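Local structure of glutamine cyclotransferase (Tannerella forsythia, 6QRO) at residues A132-S137 and P285-Q290. The protein probably catalyses the zinc-dependent cyclisation of amino-terminal glutamine to pyroglutamate, as a bacterial type II glutaminyl cyclase. Sequence-based numbering, arbitrary orientation.
With ZN (zinc ion), chain E.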
loop_
_atom_site.group_PDB
_atom_site.type_symbol
_atom_site.label_atom_id
_atom_site.label_comp_id
_atom_site.label_asym_id
_atom_site.label_seq_id
_atom_site.Cartn_x
_atom_site.Cartn_y
_atom_site.Cartn_z
ATOM N N ALA A 132 -7.867 6.018 6.359
ATOM C CA ALA A 132 -6.886 5.681 7.383
ATOM C C ALA A 132 -6.341 4.277 7.163
ATOM O O ALA A 132 -5.128 4.056 7.163
ATOM C CB ALA A 132 -7.513 5.809 8.772
ATOM N N ASP A 133 -7.222 3.312 6.979
ATOM C CA ASP A 133 -6.741 1.975 6.688
ATOM C C ASP A 133 -6.507 1.777 5.197
ATOM O O ASP A 133 -5.527 1.144 4.787
ATOM C CB ASP A 133 -7.735 0.963 7.231
ATOM C CG ASP A 133 -7.198 -0.415 7.216
ATOM O OD1 ASP A 133 -5.990 -0.580 7.521
ATOM O OD2 ASP A 133 -7.992 -1.335 6.918
ATOM N N ASP A 134 -7.382 2.347 4.377
ATOM C CA ASP A 134 -7.319 2.208 2.923
ATOM C C ASP A 134 -6.472 3.364 2.372
ATOM O O ASP A 134 -6.960 4.417 1.956
ATOM C CB ASP A 134 -8.748 2.144 2.382
ATOM C CG ASP A 134 -8.829 1.950 0.893
ATOM O OD1 ASP A 134 -7.774 1.769 0.254
ATOM O OD2 ASP A 134 -9.982 1.912 0.383
ATOM N N GLY A 135 -5.155 3.149 2.384
ATOM C CA GLY A 135 -4.200 4.198 2.090
ATOM C C GLY A 135 -3.205 4.454 3.208
ATOM O O GLY A 135 -2.004 4.273 3.018
ATOM N N GLY A 136 -3.695 4.878 4.378
ATOM C CA GLY A 136 -2.805 5.288 5.460
ATOM C C GLY A 136 -1.996 4.165 6.082
ATOM O O GLY A 136 -0.813 4.334 6.384
ATOM N N SER A 137 -2.619 3.012 6.308
ATOM C CA SER A 137 -1.945 1.948 7.045
ATOM C C SER A 137 -0.716 1.433 6.296
ATOM O O SER A 137 0.372 1.316 6.874
ATOM C CB SER A 137 -2.944 0.835 7.378
ATOM O OG SER A 137 -3.407 0.161 6.224
ATOM N N PRO A 285 -15.969 -3.744 7.016
ATOM C CA PRO A 285 -17.246 -3.020 6.868
ATOM C C PRO A 285 -17.100 -1.511 6.651
ATOM O O PRO A 285 -18.039 -0.870 6.164
ATOM C CB PRO A 285 -17.974 -3.328 8.186
ATOM C CG PRO A 285 -16.918 -3.925 9.104
ATOM C CD PRO A 285 -15.918 -4.577 8.228
ATOM N N TYR A 286 -15.949 -0.933 6.982
ATOM C CA TYR A 286 -15.663 0.489 6.809
ATOM C C TYR A 286 -15.193 0.838 5.403
ATOM O O TYR A 286 -15.054 2.028 5.102
ATOM C CB TYR A 286 -14.585 0.914 7.824
ATOM C CG TYR A 286 -13.327 0.088 7.631
ATOM C CD1 TYR A 286 -12.484 0.292 6.536
ATOM C CD2 TYR A 286 -13.025 -0.946 8.502
ATOM C CE1 TYR A 286 -11.374 -0.491 6.332
ATOM C CE2 TYR A 286 -11.911 -1.725 8.309
ATOM C CZ TYR A 286 -11.087 -1.491 7.219
ATOM O OH TYR A 286 -9.964 -2.272 7.017
ATOM N N TRP A 287 -14.887 -0.167 4.576
ATOM C CA TRP A 287 -14.262 0.052 3.276
ATOM C C TRP A 287 -15.127 0.957 2.409
ATOM O O TRP A 287 -16.317 0.682 2.198
ATOM C CB TRP A 287 -14.052 -1.274 2.556
ATOM C CG TRP A 287 -13.300 -1.188 1.256
ATOM C CD1 TRP A 287 -11.987 -0.867 1.085
ATOM C CD2 TRP A 287 -13.833 -1.404 -0.066
ATOM N NE1 TRP A 287 -11.653 -0.911 -0.252
ATOM C CE2 TRP A 287 -12.773 -1.216 -0.979
ATOM C CE3 TRP A 287 -15.097 -1.745 -0.560
ATOM C CZ2 TRP A 287 -12.942 -1.371 -2.362
ATOM C CZ3 TRP A 287 -15.257 -1.891 -1.937
ATOM C CH2 TRP A 287 -14.187 -1.697 -2.815
ATOM N N HIS A 288 -14.511 2.032 1.912
ATOM C CA HIS A 288 -15.152 3.052 1.082
ATOM C C HIS A 288 -16.385 3.632 1.767
ATOM O O HIS A 288 -17.375 3.989 1.127
ATOM C CB HIS A 288 -15.454 2.501 -0.302
ATOM C CG HIS A 288 -14.227 2.236 -1.105
ATOM N ND1 HIS A 288 -14.262 1.927 -2.451
ATOM C CD2 HIS A 288 -12.919 2.274 -0.762
ATOM C CE1 HIS A 288 -13.031 1.751 -2.894
ATOM N NE2 HIS A 288 -12.197 1.954 -1.888
ATOM N N THR A 289 -16.325 3.716 3.089
ATOM C CA THR A 289 -17.261 4.469 3.900
ATOM C C THR A 289 -16.497 5.559 4.632
ATOM O O THR A 289 -15.260 5.622 4.600
ATOM C CB THR A 289 -17.982 3.579 4.926
ATOM O OG1 THR A 289 -17.073 3.262 5.982
ATOM C CG2 THR A 289 -18.500 2.301 4.286
ATOM N N GLN A 290 -17.241 6.442 5.279
ATOM C CA GLN A 290 -16.614 7.429 6.141
ATOM C C GLN A 290 -16.320 6.880 7.541
ATOM O O GLN A 290 -15.955 7.645 8.440
ATOM C CB GLN A 290 -17.441 8.711 6.127
ATOM C CG GLN A 290 -17.245 9.346 4.752
ATOM C CD GLN A 290 -17.621 10.799 4.666
ATOM O OE1 GLN A 290 -18.445 11.286 5.431
ATOM N NE2 GLN A 290 -17.019 11.507 3.712
HETATM ZN ZN ZN E . -9.896 1.696 -1.602
HETATM O O HOH W 1 -10.061 -0.047 -1.747
#
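Asp-134 OD2 meets the zinc ion at 2.0 Å and faces His-288 NE2, which holds the same metal at 2.3 Å, so that the start of helix 132-151 and the loop 285-290 are joined through the single-zinc site of a peptidase family M28 protein. Asp-167, from elsewhere in the chain, and a water 1.8 Å from the zinc complete the set of ligands. The aspartate carboxylate and the imidazole lie nearly coplanar, 5° apart, with OD2 at the edge of the ring. The two ligand atoms, Asp-134 OD2 and His-288 NE2, sit 3.2 Å from each other because the metal draws both in. On Asp-134 the CG is turned away from the backbone N (chi1 -178°), which carries the carboxylate out from the helix toward the zinc, while its OD1 accepts a hydrogen bond from His-109 NE2 that should limit rotation of the group. The two carboxylate oxygens of Asp-292 take the backbone N-H groups of Asp-133 and Asp-134 at the start of the helix.

Trp-287 CE2 lies 3.3 Å above the imidazole plane of His-288, over its centre, which would limit tilting of the ring. The indole also brings NE1 to 3.4 Å from the zinc, walling the metal on that side. The hydroxyl end of Tyr-286 comes up to Asp-133 OD2 with the carboxylate and ring planes 71° apart, an approach too close in the model and therefore doubtful; Asp-133 OD1 is held by Gly-210 N. The loop turns through a type II beta turn from Tyr-286 to Thr-289, in which Tyr-286 O accepts both Thr-289 N at 2.9 Å and Thr-289 OG1 at 2.5 Å, from the same face of the carbonyl plane.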